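Local coordinates for protein BPH (Thiobacillus denitrificans, PDB 5OVS) that forms a tetradecameric double-ring bacterial homologue of the proteasome and probably hydrolyses peptide bonds as a proteasome-like protease, at residues Thr1-Asp9 against Gly166-Ser177. Residues are numbered along the deposited sequence; the frame is centred on the assembly and turned at random.
Sequences TTVTIVRKD and GVMAAAEFHDES
Thr1 and Ser177 bring their CA atoms within 4.9 Å of each other where the N-terminal strand 3-8 begins, while Thr2 and Thr4 lie against the last turns of helix 159-173. The amino group Thr1 N donates to Glu176 O at 3.0 Å, meeting the carbonyl from above its plane (61° out) and not on a lone pair. That acceptor belongs to the type I turn His174-Ser177 following the helix. Beside it, Thr2 OG1 and Ser177 OG share a hydrogen bond of 2.8 Å. OG1 of Thr2 reaches Ser177 because it stands anti to the carbonyl carbon (chi1 -58°), which puts CG2 anti to the backbone N and over the helix, 4.1 Å from Val167 CA. The Ala170 methyl lies beside this hydroxyl. A valine at Thr2 would probably leave Ser177 OG without this partner. Further along, Thr4 OG1 touches Val167 CG2 at 3.6 Å while bonding to Ala163 O, and Thr4 CG2 lies on the backbone of Gly166, where a side-chain carbon would collide with that methyl. A water bonds to His174 ND1 and weakly to Thr1 N. Glu176 OE1 is taken by Ser139, and Thr1 OG1 bonds to Lys37 NZ. In proteasome-type N-terminal nucleophile hydrolases the first threonine is the nucleophile, and Thr1 is probably the equivalent residue; its bond to Glu176 O is consistent with fixing the amino group in the active site, while Ser177 holds the neighbouring Thr2 hydroxyl.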
loop_
_atom_site.group_PDB
_atom_site.type_symbol
_atom_site.label_atom_id
_atom_site.label_comp_id
_atom_site.label_asym_id
_atom_site.label_seq_id
_atom_site.Cartn_x
_atom_site.Cartn_y
_atom_site.Cartn_z
ATOM N N THR K 1 -20.768 18.753 -17.940
ATOM C CA THR K 1 -21.736 19.877 -17.828
ATOM C C THR K 1 -21.027 21.186 -18.172
ATOM O O THR K 1 -19.848 21.335 -17.902
ATOM C CB THR K 1 -22.342 19.945 -16.410
ATOM O OG1 THR K 1 -23.253 18.858 -16.227
ATOM C CG2 THR K 1 -23.095 21.209 -16.201
ATOM N N THR K 2 -21.746 22.114 -18.799
ATOM C CA THR K 2 -21.283 23.484 -18.939
ATOM C C THR K 2 -22.405 24.441 -18.579
ATOM O O THR K 2 -23.515 24.331 -19.097
ATOM C CB THR K 2 -20.837 23.797 -20.361
ATOM O OG1 THR K 2 -19.799 22.886 -20.740
ATOM C CG2 THR K 2 -20.306 25.226 -20.450
ATOM N N VAL K 3 -22.092 25.376 -17.686
ATOM C CA VAL K 3 -22.987 26.477 -17.349
ATOM C C VAL K 3 -22.232 27.784 -17.591
ATOM O O VAL K 3 -21.035 27.867 -17.314
ATOM C CB VAL K 3 -23.475 26.416 -15.888
ATOM C CG1 VAL K 3 -24.456 25.270 -15.691
ATOM C CG2 VAL K 3 -22.313 26.294 -14.911
ATOM N N THR K 4 -22.914 28.784 -18.126
ATOM C CA THR K 4 -22.286 30.058 -18.398
ATOM C C THR K 4 -23.129 31.218 -17.865
ATOM O O THR K 4 -24.360 31.120 -17.678
ATOM C CB THR K 4 -22.041 30.265 -19.900
ATOM O OG1 THR K 4 -23.289 30.207 -20.595
ATOM C CG2 THR K 4 -21.090 29.180 -20.464
ATOM N N ILE K 5 -22.447 32.324 -17.619
ATOM C CA ILE K 5 -23.110 33.493 -17.120
ATOM C C ILE K 5 -22.418 34.726 -17.695
ATOM O O ILE K 5 -21.196 34.775 -17.784
ATOM C CB ILE K 5 -23.132 33.483 -15.584
ATOM C CG1 ILE K 5 -24.226 34.422 -15.078
ATOM C CG2 ILE K 5 -21.755 33.795 -15.021
ATOM C CD1 ILE K 5 -24.612 34.170 -13.650
ATOM N N VAL K 6 -23.221 35.690 -18.128
ATOM C CA VAL K 6 -22.727 36.832 -18.881
ATOM C C VAL K 6 -23.503 38.100 -18.523
ATOM O O VAL K 6 -24.729 38.094 -18.323
ATOM C CB VAL K 6 -22.819 36.594 -20.393
ATOM C CG1 VAL K 6 -22.268 37.793 -21.149
ATOM C CG2 VAL K 6 -22.079 35.319 -20.785
ATOM N N ARG K 7 -22.742 39.183 -18.476
ATOM C CA ARG K 7 -23.206 40.494 -18.137
ATOM C C ARG K 7 -22.719 41.411 -19.259
ATOM O O ARG K 7 -21.519 41.580 -19.440
ATOM C CB ARG K 7 -22.535 40.845 -16.812
ATOM C CG ARG K 7 -23.002 42.118 -16.152
ATOM C CD ARG K 7 -21.909 42.700 -15.273
ATOM N NE ARG K 7 -22.194 44.109 -15.036
ATOM C CZ ARG K 7 -22.606 44.631 -13.887
ATOM N NH1 ARG K 7 -22.767 43.877 -12.807
ATOM N NH2 ARG K 7 -22.843 45.934 -13.819
ATOM N N LYS K 8 -23.621 41.978 -20.048
ATOM C CA LYS K 8 -23.182 42.839 -21.145
ATOM C C LYS K 8 -24.284 43.759 -21.606
ATOM O O LYS K 8 -25.410 43.319 -21.797
ATOM C CB LYS K 8 -22.705 42.002 -22.333
ATOM C CG LYS K 8 -22.360 42.829 -23.556
ATOM C CD LYS K 8 -21.904 41.981 -24.729
ATOM C CE LYS K 8 -21.683 42.854 -25.956
ATOM N NZ LYS K 8 -21.077 42.123 -27.104
ATOM N N ASP K 9 -23.933 45.032 -21.795
ATOM C CA ASP K 9 -24.853 46.067 -22.288
ATOM C C ASP K 9 -26.169 46.202 -21.501
ATOM O O ASP K 9 -27.244 46.272 -22.099
ATOM C CB ASP K 9 -25.164 45.841 -23.777
ATOM C CG ASP K 9 -23.946 45.985 -24.664
ATOM O OD1 ASP K 9 -23.031 46.762 -24.335
ATOM O OD2 ASP K 9 -23.921 45.332 -25.719
ATOM N N GLY K 166 -20.923 30.044 -25.382
ATOM C CA GLY K 166 -20.017 29.397 -24.449
ATOM C C GLY K 166 -20.348 27.937 -24.259
ATOM O O GLY K 166 -19.475 27.080 -24.191
ATOM N N VAL K 167 -21.632 27.652 -24.188
ATOM C CA VAL K 167 -22.103 26.299 -24.000
ATOM C C VAL K 167 -21.867 25.459 -25.260
ATOM O O VAL K 167 -21.546 24.280 -25.156
ATOM C CB VAL K 167 -23.597 26.320 -23.633
ATOM C CG1 VAL K 167 -24.164 24.908 -23.550
ATOM C CG2 VAL K 167 -23.799 27.078 -22.319
ATOM N N MET K 168 -22.037 26.067 -26.438
ATOM C CA MET K 168 -21.953 25.353 -27.713
ATOM C C MET K 168 -20.513 24.943 -28.049
ATOM O O MET K 168 -20.283 23.916 -28.701
ATOM C CB MET K 168 -22.506 26.211 -28.857
ATOM C CG MET K 168 -23.987 26.563 -28.765
ATOM S SD MET K 168 -24.385 28.045 -29.722
ATOM C CE MET K 168 -24.577 27.314 -31.344
ATOM N N ALA K 169 -19.555 25.769 -27.628
ATOM C CA ALA K 169 -18.142 25.454 -27.782
ATOM C C ALA K 169 -17.779 24.225 -26.955
ATOM O O ALA K 169 -17.019 23.347 -27.406
ATOM C CB ALA K 169 -17.285 26.634 -27.357
ATOM N N ALA K 170 -18.319 24.164 -25.744
ATOM C CA ALA K 170 -18.083 23.014 -24.873
ATOM C C ALA K 170 -18.711 21.756 -25.453
ATOM O O ALA K 170 -18.059 20.706 -25.535
ATOM C CB ALA K 170 -18.607 23.279 -23.474
ATOM N N ALA K 171 -19.962 21.866 -25.891
ATOM C CA ALA K 171 -20.645 20.723 -26.494
ATOM C C ALA K 171 -19.917 20.211 -27.735
ATOM O O ALA K 171 -19.958 19.037 -28.038
ATOM C CB ALA K 171 -22.062 21.086 -26.835
ATOM N N GLU K 172 -19.253 21.105 -28.449
ATOM C CA GLU K 172 -18.559 20.761 -29.675
ATOM C C GLU K 172 -17.341 19.880 -29.380
ATOM O O GLU K 172 -17.038 18.964 -30.126
ATOM C CB GLU K 172 -18.129 22.047 -30.383
ATOM C CG GLU K 172 -17.486 21.855 -31.743
ATOM C CD GLU K 172 -18.501 21.654 -32.856
ATOM O OE1 GLU K 172 -19.698 21.434 -32.573
ATOM O OE2 GLU K 172 -18.096 21.723 -34.027
ATOM N N PHE K 173 -16.659 20.154 -28.276
ATOM C CA PHE K 173 -15.388 19.509 -27.998
ATOM C C PHE K 173 -15.309 18.604 -26.779
ATOM O O PHE K 173 -14.310 17.891 -26.635
ATOM C CB PHE K 173 -14.294 20.576 -27.919
ATOM C CG PHE K 173 -14.019 21.220 -29.228
ATOM C CD1 PHE K 173 -13.330 20.530 -30.209
ATOM C CD2 PHE K 173 -14.481 22.491 -29.498
ATOM C CE1 PHE K 173 -13.086 21.110 -31.442
ATOM C CE2 PHE K 173 -14.225 23.093 -30.718
ATOM C CZ PHE K 173 -13.523 22.401 -31.692
ATOM N N HIS K 174 -16.332 18.598 -25.922
ATOM C CA HIS K 174 -16.260 17.802 -24.694
ATOM C C HIS K 174 -17.414 16.830 -24.438
ATOM O O HIS K 174 -18.596 17.205 -24.459
ATOM C CB HIS K 174 -16.099 18.712 -23.488
ATOM C CG HIS K 174 -15.553 18.006 -22.295
ATOM N ND1 HIS K 174 -16.341 17.627 -21.234
ATOM C CD2 HIS K 174 -14.304 17.564 -22.017
ATOM C CE1 HIS K 174 -15.598 17.001 -20.341
ATOM N NE2 HIS K 174 -14.359 16.945 -20.797
ATOM N N ASP K 175 -17.057 15.590 -24.105
ATOM C CA ASP K 175 -18.040 14.504 -24.079
ATOM C C ASP K 175 -19.061 14.564 -22.926
ATOM O O ASP K 175 -20.021 13.783 -22.912
ATOM C CB ASP K 175 -17.347 13.133 -24.141
ATOM C CG ASP K 175 -16.488 12.835 -22.921
ATOM O OD1 ASP K 175 -16.683 13.472 -21.868
ATOM O OD2 ASP K 175 -15.604 11.930 -23.024
ATOM N N GLU K 176 -18.861 15.471 -21.974
ATOM C CA GLU K 176 -19.799 15.634 -20.872
ATOM C C GLU K 176 -20.813 16.767 -21.091
ATOM O O GLU K 176 -21.635 17.025 -20.229
ATOM C CB GLU K 176 -19.031 15.840 -19.553
ATOM C CG GLU K 176 -18.122 14.669 -19.203
ATOM C CD GLU K 176 -17.497 14.756 -17.820
ATOM O OE1 GLU K 176 -17.401 15.858 -17.246
ATOM O OE2 GLU K 176 -17.089 13.704 -17.288
ATOM N N SER K 177 -20.767 17.432 -22.242
ATOM C CA SER K 177 -21.695 18.524 -22.549
ATOM C C SER K 177 -22.408 18.249 -23.867
ATOM O O SER K 177 -21.794 17.719 -24.794
ATOM C CB SER K 177 -20.922 19.846 -22.644
ATOM O OG SER K 177 -20.415 20.258 -21.382
HETATM O O HOH W 1 -18.434 19.134 -20.242
#